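Local atomic coordinates of sulfur oxidation protein SOXB (Thermus thermophilus, PDB entry 2WDD), a protein that hydrolyses the sulfur-sulfur bond of cysteine S-thiosulfonate in the Sox sulfur oxidation pathway, using a centre of two manganese ions. Residues A[33-38]-A[283-288]; A[60-64]-A[266-270]; A[129-135]-A[159-165]; A[287-291]-A[303-307]. All coordinates share one frame; numbering follows the deposited sequence. Where two conformers were deposited one is given.

Three of the four contacts meet at the two-manganese centre. Along the chain, interaction 1 spans the longest interval, joining the ends of strands 29-34 and 281-284, one from each of two six-stranded sheets; interactions 2 and 3 fall within that interval. Centre to centre, interaction 3 lies about 8 Å from interaction 1, on strands 124-129 and 159-160 in the sheet of strand 29-34, and supplies the aspartate shared by both metals; interaction 4 follows last, about 6 Å from interaction 1, and shares Thr-287 and His-288. Interaction 2, its centre about 14 Å from that of interaction 1, holds a loop to helix 266-273, whose Met-266 touches Asp-289 and Ala-304.

Interaction 1. Residues A[33-38]-A[283-288]; sequences YFSDLH and LSGHTH. With MN (manganese (II) ion), chain G; MN (manganese (II) ion), chain H.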
loop_
_atom_site.group_PDB
_atom_site.type_symbol
_atom_site.label_atom_id
_atom_site.label_comp_id
_atom_site.label_asym_id
_atom_site.label_seq_id
_atom_site.Cartn_x
_atom_site.Cartn_y
_atom_site.Cartn_z
ATOM N N TYR A 33 11.267 2.062 -10.966
ATOM C CA TYR A 33 10.803 1.920 -9.599
ATOM C C TYR A 33 9.353 1.479 -9.464
ATOM O O TYR A 33 8.462 2.020 -10.111
ATOM C CB TYR A 33 10.982 3.292 -8.933
ATOM C CG TYR A 33 10.300 3.479 -7.604
ATOM C CD1 TYR A 33 10.569 2.626 -6.539
ATOM C CD2 TYR A 33 9.460 4.580 -7.377
ATOM C CE1 TYR A 33 9.960 2.811 -5.302
ATOM C CE2 TYR A 33 8.854 4.775 -6.142
ATOM C CZ TYR A 33 9.118 3.890 -5.108
ATOM O OH TYR A 33 8.503 4.067 -3.888
ATOM N N PHE A 34 9.123 0.506 -8.594
ATOM C CA PHE A 34 7.762 0.098 -8.258
ATOM C C PHE A 34 7.782 -0.197 -6.766
ATOM O O PHE A 34 8.844 -0.417 -6.187
ATOM C CB PHE A 34 7.294 -1.114 -9.063
ATOM C CG PHE A 34 8.058 -2.372 -8.768
ATOM C CD1 PHE A 34 7.574 -3.306 -7.859
ATOM C CD2 PHE A 34 9.276 -2.613 -9.389
ATOM C CE1 PHE A 34 8.292 -4.471 -7.586
ATOM C CE2 PHE A 34 10.007 -3.765 -9.103
ATOM C CZ PHE A 34 9.499 -4.706 -8.215
ATOM N N SER A 35 6.621 -0.159 -6.129
ATOM C CA SER A 35 6.573 -0.398 -4.697
ATOM C C SER A 35 5.204 -0.941 -4.341
ATOM O O SER A 35 4.239 -0.817 -5.111
ATOM C CB SER A 35 6.814 0.912 -3.935
ATOM O OG SER A 35 6.983 0.700 -2.541
ATOM N N ASP A 36 5.127 -1.544 -3.169
ATOM C CA ASP A 36 3.847 -1.995 -2.655
ATOM C C ASP A 36 3.064 -2.939 -3.561
ATOM O O ASP A 36 1.828 -2.895 -3.618
ATOM C CB ASP A 36 3.007 -0.784 -2.239
ATOM C CG ASP A 36 3.658 -0.004 -1.098
ATOM O OD1 ASP A 36 3.461 -0.360 0.077
ATOM O OD2 ASP A 36 4.474 0.892 -1.386
ATOM N N LEU A 37 3.788 -3.841 -4.220
ATOM C CA LEU A 37 3.158 -4.853 -5.069
ATOM C C LEU A 37 2.211 -5.740 -4.256
ATOM O O LEU A 37 1.224 -6.241 -4.789
ATOM C CB LEU A 37 4.239 -5.719 -5.713
ATOM C CG LEU A 37 3.810 -6.827 -6.675
ATOM C CD1 LEU A 37 3.058 -6.285 -7.873
ATOM C CD2 LEU A 37 5.020 -7.611 -7.134
ATOM N N HIS A 38 2.557 -5.979 -2.995
ATOM C CA HIS A 38 1.735 -6.805 -2.122
ATOM C C HIS A 38 1.396 -8.148 -2.772
ATOM O O HIS A 38 0.243 -8.598 -2.795
ATOM C CB HIS A 38 0.504 -6.047 -1.652
ATOM C CG HIS A 38 0.797 -5.031 -0.587
ATOM N ND1 HIS A 38 0.991 -5.368 0.740
ATOM C CD2 HIS A 38 0.953 -3.686 -0.658
ATOM C CE1 HIS A 38 1.197 -4.271 1.445
ATOM N NE2 HIS A 38 1.203 -3.240 0.615
ATOM N N LEU A 283 12.175 8.055 -3.401
ATOM C CA LEU A 283 11.245 7.140 -4.064
ATOM C C LEU A 283 10.396 6.683 -2.865
ATOM O O LEU A 283 10.863 5.926 -2.004
ATOM C CB LEU A 283 12.004 5.975 -4.716
ATOM C CG LEU A 283 12.953 6.449 -5.835
ATOM C CD1 LEU A 283 13.759 5.299 -6.427
ATOM C CD2 LEU A 283 12.181 7.222 -6.935
ATOM N N SER A 284 9.180 7.223 -2.793
ATOM C CA SER A 284 8.286 7.030 -1.651
ATOM C C SER A 284 7.264 5.915 -1.775
ATOM O O SER A 284 6.299 6.027 -2.537
ATOM C CB SER A 284 7.522 8.333 -1.345
ATOM O OG SER A 284 8.373 9.396 -0.952
ATOM N N GLY A 285 7.441 4.872 -0.973
ATOM C CA GLY A 285 6.497 3.769 -0.920
ATOM C C GLY A 285 5.581 3.945 0.280
ATOM O O GLY A 285 5.486 5.025 0.849
ATOM N N HIS A 286 4.920 2.855 0.666
ATOM C CA HIS A 286 4.051 2.808 1.841
ATOM C C HIS A 286 2.664 3.430 1.741
ATOM O O HIS A 286 1.665 2.833 2.154
ATOM C CB HIS A 286 4.747 3.300 3.110
ATOM C CG HIS A 286 3.916 3.088 4.341
ATOM N ND1 HIS A 286 3.558 1.829 4.776
ATOM C CD2 HIS A 286 3.282 3.964 5.154
ATOM C CE1 HIS A 286 2.759 1.939 5.823
ATOM N NE2 HIS A 286 2.580 3.224 6.079
ATOM N N THR A 287 2.602 4.665 1.269
ATOM C CA THR A 287 1.319 5.339 1.182
ATOM C C THR A 287 0.537 5.039 -0.112
ATOM O O THR A 287 -0.631 5.435 -0.241
ATOM C CB THR A 287 1.448 6.848 1.469
ATOM O OG1 THR A 287 2.620 7.360 0.817
ATOM C CG2 THR A 287 1.570 7.103 2.976
ATOM N N HIS A 288 1.139 4.253 -1.006
ATOM C CA HIS A 288 0.480 3.807 -2.232
ATOM C C HIS A 288 0.044 4.986 -3.108
ATOM O O HIS A 288 -0.970 4.913 -3.809
ATOM C CB HIS A 288 -0.736 2.924 -1.899
ATOM C CG HIS A 288 -0.397 1.635 -1.200
ATOM N ND1 HIS A 288 -1.262 0.562 -1.162
ATOM C CD2 HIS A 288 0.710 1.247 -0.521
ATOM C CE1 HIS A 288 -0.702 -0.432 -0.489
ATOM N NE2 HIS A 288 0.498 -0.047 -0.100
HETATM MN MN MN G . 1.894 -1.186 1.203
HETATM MN MN MN H . 3.774 -0.311 3.930
HETATM O O HOH W 1 10.139 3.080 -2.042
HETATM O O HOH W 2 2.043 0.137 2.802
#
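Near the ends of strands 29-34 and 281-284, Tyr-33 and Leu-283 face each other from two different sheets, and the backbones close from 7.6 Å between Tyr-33 CA and Leu-283 CA to 5.6 Å between Ser-35 CA and Gly-285 CA. Both strands run out into loops that carry metal ligands, the arrangement of the metallophosphoesterase fold of the 5'-nucleotidase family. Leu-283 CB sits over the centre of the Tyr-33 ring, a CH-pi contact 3.6 Å from the centroid. With CG anti to the backbone N (chi1 167°), the tyrosine reaches toward segment 283-288, and a water links its OH to Leu-283 O. A leucine at Tyr-33 would probably open a gap over Leu-283 CB and leave that water without its phenolic mate. Asp-36 OD2 accepts from Ser-35 OG, above the carboxylate plane, and from His-286 N at 2.9 Å on the syn side but tilted from that plane; OD1 binds one manganese. His-38 NE2 and His-288 NE2 bind the same ion, their rings meeting rim to rim with planes at 56°; Asn-136 holds His-38 ND1. The second manganese takes His-286 ND1 at 2.3 Å, and the metal-bridging water donates to His-286 O.

Interaction 2. Residues A[60-64]-A[266-270]; sequences GRPGY and MQLDA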
loop_
_atom_site.group_PDB
_atom_site.type_symbol
_atom_site.label_atom_id
_atom_site.label_comp_id
_atom_site.label_asym_id
_atom_site.label_seq_id
_atom_site.Cartn_x
_atom_site.Cartn_y
_atom_site.Cartn_z
ATOM N N GLY A 60 -4.927 19.602 -0.563
ATOM C CA GLY A 60 -4.415 20.046 -1.846
ATOM C C GLY A 60 -2.997 19.655 -2.180
ATOM O O GLY A 60 -2.456 20.099 -3.194
ATOM N N ARG A 61 -2.369 18.841 -1.347
ATOM C CA ARG A 61 -1.003 18.424 -1.622
ATOM C C ARG A 61 -0.936 16.943 -1.980
ATOM O O ARG A 61 -1.843 16.171 -1.646
ATOM C CB ARG A 61 -0.054 18.778 -0.471
ATOM C CG ARG A 61 -0.126 17.864 0.741
ATOM C CD ARG A 61 0.517 18.513 1.987
ATOM N NE ARG A 61 1.604 17.705 2.539
ATOM C CZ ARG A 61 2.666 18.199 3.172
ATOM N NH1 ARG A 61 3.602 17.384 3.651
ATOM N NH2 ARG A 61 2.791 19.509 3.339
ATOM N N PRO A 62 0.127 16.537 -2.691
ATOM C CA PRO A 62 0.299 15.135 -3.072
ATOM C C PRO A 62 0.159 14.278 -1.826
ATOM O O PRO A 62 0.693 14.610 -0.757
ATOM C CB PRO A 62 1.735 15.104 -3.601
ATOM C CG PRO A 62 1.877 16.464 -4.252
ATOM C CD PRO A 62 1.159 17.400 -3.308
ATOM N N GLY A 63 -0.611 13.206 -1.960
ATOM C CA GLY A 63 -0.907 12.319 -0.847
ATOM C C GLY A 63 -2.337 12.542 -0.368
ATOM O O GLY A 63 -2.888 11.729 0.376
ATOM N N TYR A 64 -2.928 13.672 -0.769
ATOM C CA TYR A 64 -4.292 14.016 -0.379
ATOM C C TYR A 64 -5.158 14.429 -1.572
ATOM O O TYR A 64 -6.215 15.039 -1.391
ATOM C CB TYR A 64 -4.278 15.137 0.663
ATOM C CG TYR A 64 -3.616 14.730 1.970
ATOM C CD1 TYR A 64 -4.286 13.930 2.886
ATOM C CD2 TYR A 64 -2.303 15.085 2.247
ATOM C CE1 TYR A 64 -3.683 13.545 4.074
ATOM C CE2 TYR A 64 -1.698 14.720 3.439
ATOM C CZ TYR A 64 -2.393 13.939 4.337
ATOM O OH TYR A 64 -1.783 13.564 5.514
ATOM N N MET A 266 4.860 8.738 2.249
ATOM C CA MET A 266 5.206 9.989 1.585
ATOM C C MET A 266 5.205 11.267 2.410
ATOM O O MET A 266 6.026 12.146 2.159
ATOM C CB MET A 266 4.442 10.168 0.277
ATOM C CG MET A 266 5.113 11.158 -0.658
ATOM S SD MET A 266 4.362 11.154 -2.300
ATOM C CE MET A 266 2.742 11.833 -1.991
ATOM N N GLN A 267 4.287 11.399 3.364
ATOM C CA GLN A 267 4.237 12.621 4.162
ATOM C C GLN A 267 5.431 12.671 5.098
ATOM O O GLN A 267 6.029 13.732 5.304
ATOM C CB GLN A 267 2.932 12.705 4.951
ATOM C CG GLN A 267 1.686 12.660 4.058
ATOM C CD GLN A 267 1.734 13.703 2.953
ATOM O OE1 GLN A 267 1.936 14.889 3.217
ATOM N NE2 GLN A 267 1.536 13.267 1.710
ATOM N N LEU A 268 5.808 11.520 5.640
ATOM C CA LEU A 268 6.989 11.471 6.488
ATOM C C LEU A 268 8.234 11.767 5.641
ATOM O O LEU A 268 9.131 12.493 6.063
ATOM C CB LEU A 268 7.090 10.125 7.194
ATOM C CG LEU A 268 8.299 9.927 8.106
ATOM C CD1 LEU A 268 8.472 11.112 9.074
ATOM C CD2 LEU A 268 8.135 8.610 8.871
ATOM N N ASP A 269 8.276 11.235 4.423
ATOM C CA ASP A 269 9.390 11.532 3.539
ATOM C C ASP A 269 9.466 13.039 3.285
ATOM O O ASP A 269 10.563 13.600 3.216
ATOM C CB ASP A 269 9.222 10.811 2.206
ATOM C CG ASP A 269 9.543 9.330 2.292
ATOM O OD1 ASP A 269 10.341 8.940 3.178
ATOM O OD2 ASP A 269 9.054 8.575 1.419
ATOM N N ALA A 270 8.314 13.688 3.095
ATOM C CA ALA A 270 8.319 15.132 2.829
ATOM C C ALA A 270 8.878 15.892 4.030
ATOM O O ALA A 270 9.611 16.874 3.863
ATOM C CB ALA A 270 6.917 15.632 2.478
#
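Gln-267 OE1 is gripped twice by Arg-61, whose guanidinium comes side-on and puts both bonds on the one oxygen: NE to OE1 is 2.9 Å and NH1 to OE1 is 3.0 Å. Arg-61 has two conformers, and the grip is doubtful for the second. The oxygen lies close to the guanidinium plane, but the guanidinium and amide planes stand 56° apart. The other end of the amide is held too, since Gln-267 NE2 donates to Pro-62 O at 2.9 Å, in the carbonyl plane and on a lone pair. With OE1 and NE2 both engaged, the amide cannot flip without losing these bonds. A bend at chi2 (-53°) brings the end of the glutamine to the loop. That loop makes a type II beta turn from Arg-61 to Tyr-64, closed by Tyr-64 N to Arg-61 O, and the contact fastens it to the first turn of helix 266-273. Gly-63 is third in the turn, where a CB would collide with Gln-267 NE2. Beside the turn Met-266 CE touches Pro-62 CB at 3.8 Å, and Tyr-64 CE2 approaches the amide carbon Gln-267 CD to 3.6 Å. Trp-295 of strand 295-297 packs against Arg-61, Pro-62, Gln-267 and Ala-270.

Interaction 3. Residues A[129-135]-A[159-165]; sequences DGGDTWT and HMVSHWE. With MN (manganese (II) ion), chain H; MN (manganese (II) ion), chain G.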
loop_
_atom_site.group_PDB
_atom_site.type_symbol
_atom_site.label_atom_id
_atom_site.label_comp_id
_atom_site.label_asym_id
_atom_site.label_seq_id
_atom_site.Cartn_x
_atom_site.Cartn_y
_atom_site.Cartn_z
ATOM N N ASP A 129 12.849 -1.685 -5.873
ATOM C CA ASP A 129 11.583 -2.137 -5.299
ATOM C C ASP A 129 11.394 -1.499 -3.918
ATOM O O ASP A 129 12.242 -1.638 -3.033
ATOM C CB ASP A 129 11.643 -3.652 -5.183
ATOM C CG ASP A 129 10.389 -4.248 -4.590
ATOM O OD1 ASP A 129 9.497 -3.487 -4.152
ATOM O OD2 ASP A 129 10.291 -5.486 -4.609
ATOM N N GLY A 130 10.307 -0.750 -3.748
ATOM C CA GLY A 130 10.061 -0.035 -2.510
ATOM C C GLY A 130 9.517 -0.821 -1.328
ATOM O O GLY A 130 9.252 -0.223 -0.285
ATOM N N GLY A 131 9.385 -2.141 -1.448
ATOM C CA GLY A 131 8.928 -2.943 -0.318
ATOM C C GLY A 131 7.430 -3.208 -0.309
ATOM O O GLY A 131 6.696 -2.721 -1.168
ATOM N N ASP A 132 6.974 -3.976 0.679
ATOM C CA ASP A 132 5.591 -4.473 0.728
ATOM C C ASP A 132 5.395 -5.279 -0.538
ATOM O O ASP A 132 4.407 -5.127 -1.255
ATOM C CB ASP A 132 4.557 -3.353 0.824
ATOM C CG ASP A 132 4.328 -2.903 2.250
ATOM O OD1 ASP A 132 4.976 -3.460 3.160
ATOM O OD2 ASP A 132 3.502 -2.001 2.469
ATOM N N THR A 133 6.379 -6.125 -0.823
ATOM C CA THR A 133 6.380 -6.918 -2.031
ATOM C C THR A 133 6.007 -8.375 -1.777
ATOM O O THR A 133 5.254 -8.971 -2.541
ATOM C CB THR A 133 7.787 -6.880 -2.669
ATOM O OG1 THR A 133 8.221 -5.521 -2.780
ATOM C CG2 THR A 133 7.792 -7.555 -4.044
ATOM N N TRP A 134 6.618 -8.954 -0.752
ATOM C CA TRP A 134 6.544 -10.392 -0.516
ATOM C C TRP A 134 5.263 -10.989 0.007
ATOM O O TRP A 134 5.106 -12.219 -0.003
ATOM C CB TRP A 134 7.648 -10.815 0.457
ATOM C CG TRP A 134 9.054 -10.575 -0.012
ATOM C CD1 TRP A 134 9.475 -10.234 -1.275
ATOM C CD2 TRP A 134 10.234 -10.771 0.767
ATOM N NE1 TRP A 134 10.850 -10.166 -1.311
ATOM C CE2 TRP A 134 11.341 -10.496 -0.071
ATOM C CE3 TRP A 134 10.465 -11.094 2.106
ATOM C CZ2 TRP A 134 12.653 -10.529 0.400
ATOM C CZ3 TRP A 134 11.769 -11.149 2.568
ATOM C CH2 TRP A 134 12.848 -10.872 1.711
ATOM N N THR A 135 4.398 -10.135 0.542
ATOM C CA THR A 135 3.228 -10.588 1.268
ATOM C C THR A 135 1.893 -10.220 0.661
ATOM O O THR A 135 1.814 -9.454 -0.308
ATOM C CB THR A 135 3.308 -10.013 2.703
ATOM O OG1 THR A 135 3.494 -8.588 2.631
ATOM C CG2 THR A 135 4.499 -10.615 3.451
ATOM N N HIS A 159 17.662 -3.517 -5.728
ATOM C CA HIS A 159 17.524 -3.213 -4.308
ATOM C C HIS A 159 16.071 -3.274 -3.889
ATOM O O HIS A 159 15.171 -3.072 -4.705
ATOM C CB HIS A 159 17.999 -1.794 -4.000
ATOM C CG HIS A 159 19.460 -1.574 -4.232
ATOM N ND1 HIS A 159 20.433 -2.261 -3.535
ATOM C CD2 HIS A 159 20.114 -0.708 -5.042
ATOM C CE1 HIS A 159 21.626 -1.845 -3.928
ATOM N NE2 HIS A 159 21.460 -0.897 -4.833
ATOM N N MET A 160 15.852 -3.505 -2.597
ATOM C CA MET A 160 14.518 -3.417 -2.027
ATOM C C MET A 160 14.652 -2.968 -0.582
ATOM O O MET A 160 15.737 -3.064 0.028
ATOM C CB MET A 160 13.749 -4.737 -2.104
ATOM C CG MET A 160 13.970 -5.669 -0.921
ATOM S SD MET A 160 12.940 -7.205 -1.043
ATOM C CE MET A 160 11.351 -6.608 -0.387
ATOM N N VAL A 161 13.562 -2.410 -0.061
ATOM C CA VAL A 161 13.440 -2.060 1.341
ATOM C C VAL A 161 12.224 -2.837 1.869
ATOM O O VAL A 161 11.689 -3.702 1.157
ATOM C CB VAL A 161 13.392 -0.551 1.610
ATOM C CG1 VAL A 161 14.719 0.090 1.179
ATOM C CG2 VAL A 161 12.213 0.115 0.909
ATOM N N SER A 162 11.792 -2.554 3.095
ATOM C CA SER A 162 10.745 -3.398 3.657
ATOM C C SER A 162 9.732 -2.779 4.603
ATOM O O SER A 162 9.926 -1.703 5.150
ATOM C CB SER A 162 11.431 -4.534 4.418
ATOM O OG SER A 162 11.989 -4.035 5.631
ATOM N N HIS A 163 8.663 -3.543 4.810
ATOM C CA HIS A 163 7.625 -3.249 5.780
ATOM C C HIS A 163 6.869 -4.544 6.100
ATOM O O HIS A 163 7.232 -5.255 7.054
ATOM C CB HIS A 163 6.680 -2.134 5.345
ATOM C CG HIS A 163 5.474 -2.001 6.229
ATOM N ND1 HIS A 163 4.344 -1.314 5.844
ATOM C CD2 HIS A 163 5.204 -2.513 7.456
ATOM C CE1 HIS A 163 3.432 -1.394 6.800
ATOM N NE2 HIS A 163 3.926 -2.124 7.787
ATOM N N TRP A 164 5.867 -4.890 5.283
ATOM C CA TRP A 164 5.071 -6.099 5.544
ATOM C C TRP A 164 5.853 -7.396 5.448
ATOM O O TRP A 164 5.403 -8.427 5.931
ATOM C CB TRP A 164 3.820 -6.164 4.657
ATOM C CG TRP A 164 2.688 -5.331 5.189
ATOM C CD1 TRP A 164 2.477 -3.995 4.981
ATOM C CD2 TRP A 164 1.581 -5.796 5.957
ATOM N NE1 TRP A 164 1.325 -3.589 5.619
ATOM C CE2 TRP A 164 0.756 -4.684 6.224
ATOM C CE3 TRP A 164 1.228 -7.045 6.483
ATOM C CZ2 TRP A 164 -0.395 -4.781 7.009
ATOM C CZ3 TRP A 164 0.074 -7.135 7.250
ATOM C CH2 TRP A 164 -0.716 -6.011 7.505
ATOM N N GLU A 165 7.029 -7.340 4.833
ATOM C CA GLU A 165 7.900 -8.503 4.729
ATOM C C GLU A 165 8.081 -9.134 6.108
ATOM O O GLU A 165 8.116 -10.365 6.253
ATOM C CB GLU A 165 9.278 -8.026 4.257
ATOM C CG GLU A 165 9.413 -7.873 2.743
ATOM C CD GLU A 165 8.578 -6.746 2.133
ATOM O OE1 GLU A 165 8.346 -5.715 2.808
ATOM O OE2 GLU A 165 8.237 -6.888 0.937
HETATM MN MN MN H . 3.774 -0.311 3.930
HETATM MN MN MN G . 1.894 -1.186 1.203
HETATM O O HOH W 2 2.043 0.137 2.802
#
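Glu-165 binds three successive backbone N-H groups of 132-134 through its carboxylate, fixing a metal-bearing loop of the metallophosphoesterase fold. Among these hydrogen bonds, Asp-132 N meets OE1 on its syn lone pair, whereas OE2 takes Thr-133 N at 2.7 Å on the syn side and Trp-134 N at 3.1 Å on the anti side, tilted well out of the carboxylate plane. His-163 N also donates to OE1, so four N-H groups hold the buried carboxylate and would probably stabilise its negative charge. A glutamine at Glu-165 would probably lose some of these bonds, since its NH2 cannot accept from the N-H groups facing it, and the loop carrying Asp-132 could shift. Asp-129 N donates to His-159 O at 2.9 Å, and Asp-129 OD1 accepts from Gly-131 N, making an Asx turn. Packing centres on one face of the Trp-134 ring, which carries Glu-165 CG and Met-160 CE; Met-160 SD stands obliquely, 3.6 Å from Trp-134 CZ2, in a Met-aromatic contact. In the metal shell, Asp-132 OD2 bridges both manganese ions and His-163 ND1 binds one. The other oxygen, Asp-132 OD1, accepts from Trp-164 N at 2.7 Å, nearly straight at 168°.

Interaction 4. Residues A[287-291]-A[303-307]; sequences THDLT and VAGSA. With MN (manganese (II) ion), chain G.
His-288, a manganese ligand through NE2, carries Ala-307 CB over one face of its ring, a CH-pi contact 3.8 Å from the centroid and offset toward the rim at ND1 and CG. His-288 CA makes a CA-H...O contact with Ser-306 O, and a water donates to His-288 O while accepting from Ser-306 OG. Next outward, Ser-306 N makes a weak hydrogen bond to Asp-289 O, at 2.8 Å but bent to 128°. The methyl of Ala-304 packs against Asp-289, its CB 3.5 Å from Asp-289 CB, and Leu-290 CD2 touches Ser-306 CB at 3.6 Å. The contact sets the loop after strand 281-284 against the end of strand 300-304, its neighbour in the same sheet, and so places a metal-binding loop of the metallophosphoesterase fold. Farthest from the metal, Thr-291 OG1 accepts from Ala-304 N at 2.9 Å and a nearly straight 166°; a chi1 of 55° sets this oxygen between its own backbone N and carbonyl carbon, facing the strand. A second water joins Thr-291 N to Ala-304 O. Thr-287 OG1 donates to Asp-289 OD2 at 2.7 Å, from above the carboxylate plane, and Met-266 N hydrogen-bonds to that hydroxyl.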
loop_
_atom_site.group_PDB
_atom_site.type_symbol
_atom_site.label_atom_id
_atom_site.label_comp_id
_atom_site.label_asym_id
_atom_site.label_seq_id
_atom_site.Cartn_x
_atom_site.Cartn_y
_atom_site.Cartn_z
ATOM N N THR A 287 2.602 4.665 1.269
ATOM C CA THR A 287 1.319 5.339 1.182
ATOM C C THR A 287 0.537 5.039 -0.112
ATOM O O THR A 287 -0.631 5.435 -0.241
ATOM C CB THR A 287 1.448 6.848 1.469
ATOM O OG1 THR A 287 2.620 7.360 0.817
ATOM C CG2 THR A 287 1.570 7.103 2.976
ATOM N N HIS A 288 1.139 4.253 -1.006
ATOM C CA HIS A 288 0.480 3.807 -2.232
ATOM C C HIS A 288 0.044 4.986 -3.108
ATOM O O HIS A 288 -0.970 4.913 -3.809
ATOM C CB HIS A 288 -0.736 2.924 -1.899
ATOM C CG HIS A 288 -0.397 1.635 -1.200
ATOM N ND1 HIS A 288 -1.262 0.562 -1.162
ATOM C CD2 HIS A 288 0.710 1.247 -0.521
ATOM C CE1 HIS A 288 -0.702 -0.432 -0.489
ATOM N NE2 HIS A 288 0.498 -0.047 -0.100
ATOM N N ASP A 289 0.831 6.061 -3.082
ATOM C CA ASP A 289 0.526 7.265 -3.856
ATOM C C ASP A 289 0.967 7.186 -5.314
ATOM O O ASP A 289 1.771 6.321 -5.697
ATOM C CB ASP A 289 1.205 8.466 -3.191
ATOM C CG ASP A 289 0.551 8.845 -1.874
ATOM O OD1 ASP A 289 -0.679 9.056 -1.881
ATOM O OD2 ASP A 289 1.246 8.950 -0.843
ATOM N N LEU A 290 0.459 8.130 -6.116
ATOM C CA LEU A 290 0.859 8.286 -7.518
ATOM C C LEU A 290 1.266 9.743 -7.729
ATOM O O LEU A 290 0.545 10.655 -7.310
ATOM C CB LEU A 290 -0.292 7.938 -8.477
ATOM C CG LEU A 290 -0.417 6.447 -8.813
ATOM C CD1 LEU A 290 -1.830 6.121 -9.272
ATOM C CD2 LEU A 290 0.619 6.039 -9.867
ATOM N N THR A 291 2.430 9.954 -8.345
ATOM C CA THR A 291 2.927 11.306 -8.621
ATOM C C THR A 291 3.408 11.396 -10.078
ATOM O O THR A 291 4.586 11.183 -10.365
ATOM C CB THR A 291 4.081 11.693 -7.675
ATOM O OG1 THR A 291 5.116 10.707 -7.755
ATOM C CG2 THR A 291 3.590 11.800 -6.248
ATOM N N VAL A 303 9.044 11.047 -5.653
ATOM C CA VAL A 303 8.250 10.281 -6.613
ATOM C C VAL A 303 7.673 9.077 -5.868
ATOM O O VAL A 303 8.419 8.310 -5.264
ATOM C CB VAL A 303 9.110 9.823 -7.795
ATOM C CG1 VAL A 303 8.347 8.864 -8.697
ATOM C CG2 VAL A 303 9.615 11.047 -8.570
ATOM N N ALA A 304 6.353 8.910 -5.919
ATOM C CA ALA A 304 5.681 7.809 -5.225
ATOM C C ALA A 304 5.726 6.503 -6.009
ATOM O O ALA A 304 5.767 6.508 -7.238
ATOM C CB ALA A 304 4.236 8.182 -4.912
ATOM N N GLY A 305 5.625 5.381 -5.296
ATOM C CA GLY A 305 5.705 4.061 -5.918
ATOM C C GLY A 305 4.426 3.330 -6.300
ATOM O O GLY A 305 4.485 2.206 -6.813
ATOM N N SER A 306 3.278 3.979 -6.104
ATOM C CA SER A 306 1.982 3.382 -6.409
ATOM C C SER A 306 1.801 2.062 -5.656
ATOM O O SER A 306 2.270 1.920 -4.514
ATOM C CB SER A 306 1.758 3.234 -7.924
ATOM O OG SER A 306 0.402 2.905 -8.199
ATOM N N ALA A 307 1.128 1.101 -6.284
ATOM C CA ALA A 307 0.870 -0.158 -5.589
ATOM C C ALA A 307 0.295 -1.232 -6.479
ATOM O O ALA A 307 -0.242 -0.943 -7.548
ATOM C CB ALA A 307 -0.102 0.089 -4.444
HETATM MN MN MN G . 1.894 -1.186 1.203
HETATM O O HOH W 3 -1.408 3.919 -6.385
HETATM O O HOH W 4 4.098 7.679 -8.962
HETATM O O HOH W 2 2.043 0.137 2.802
#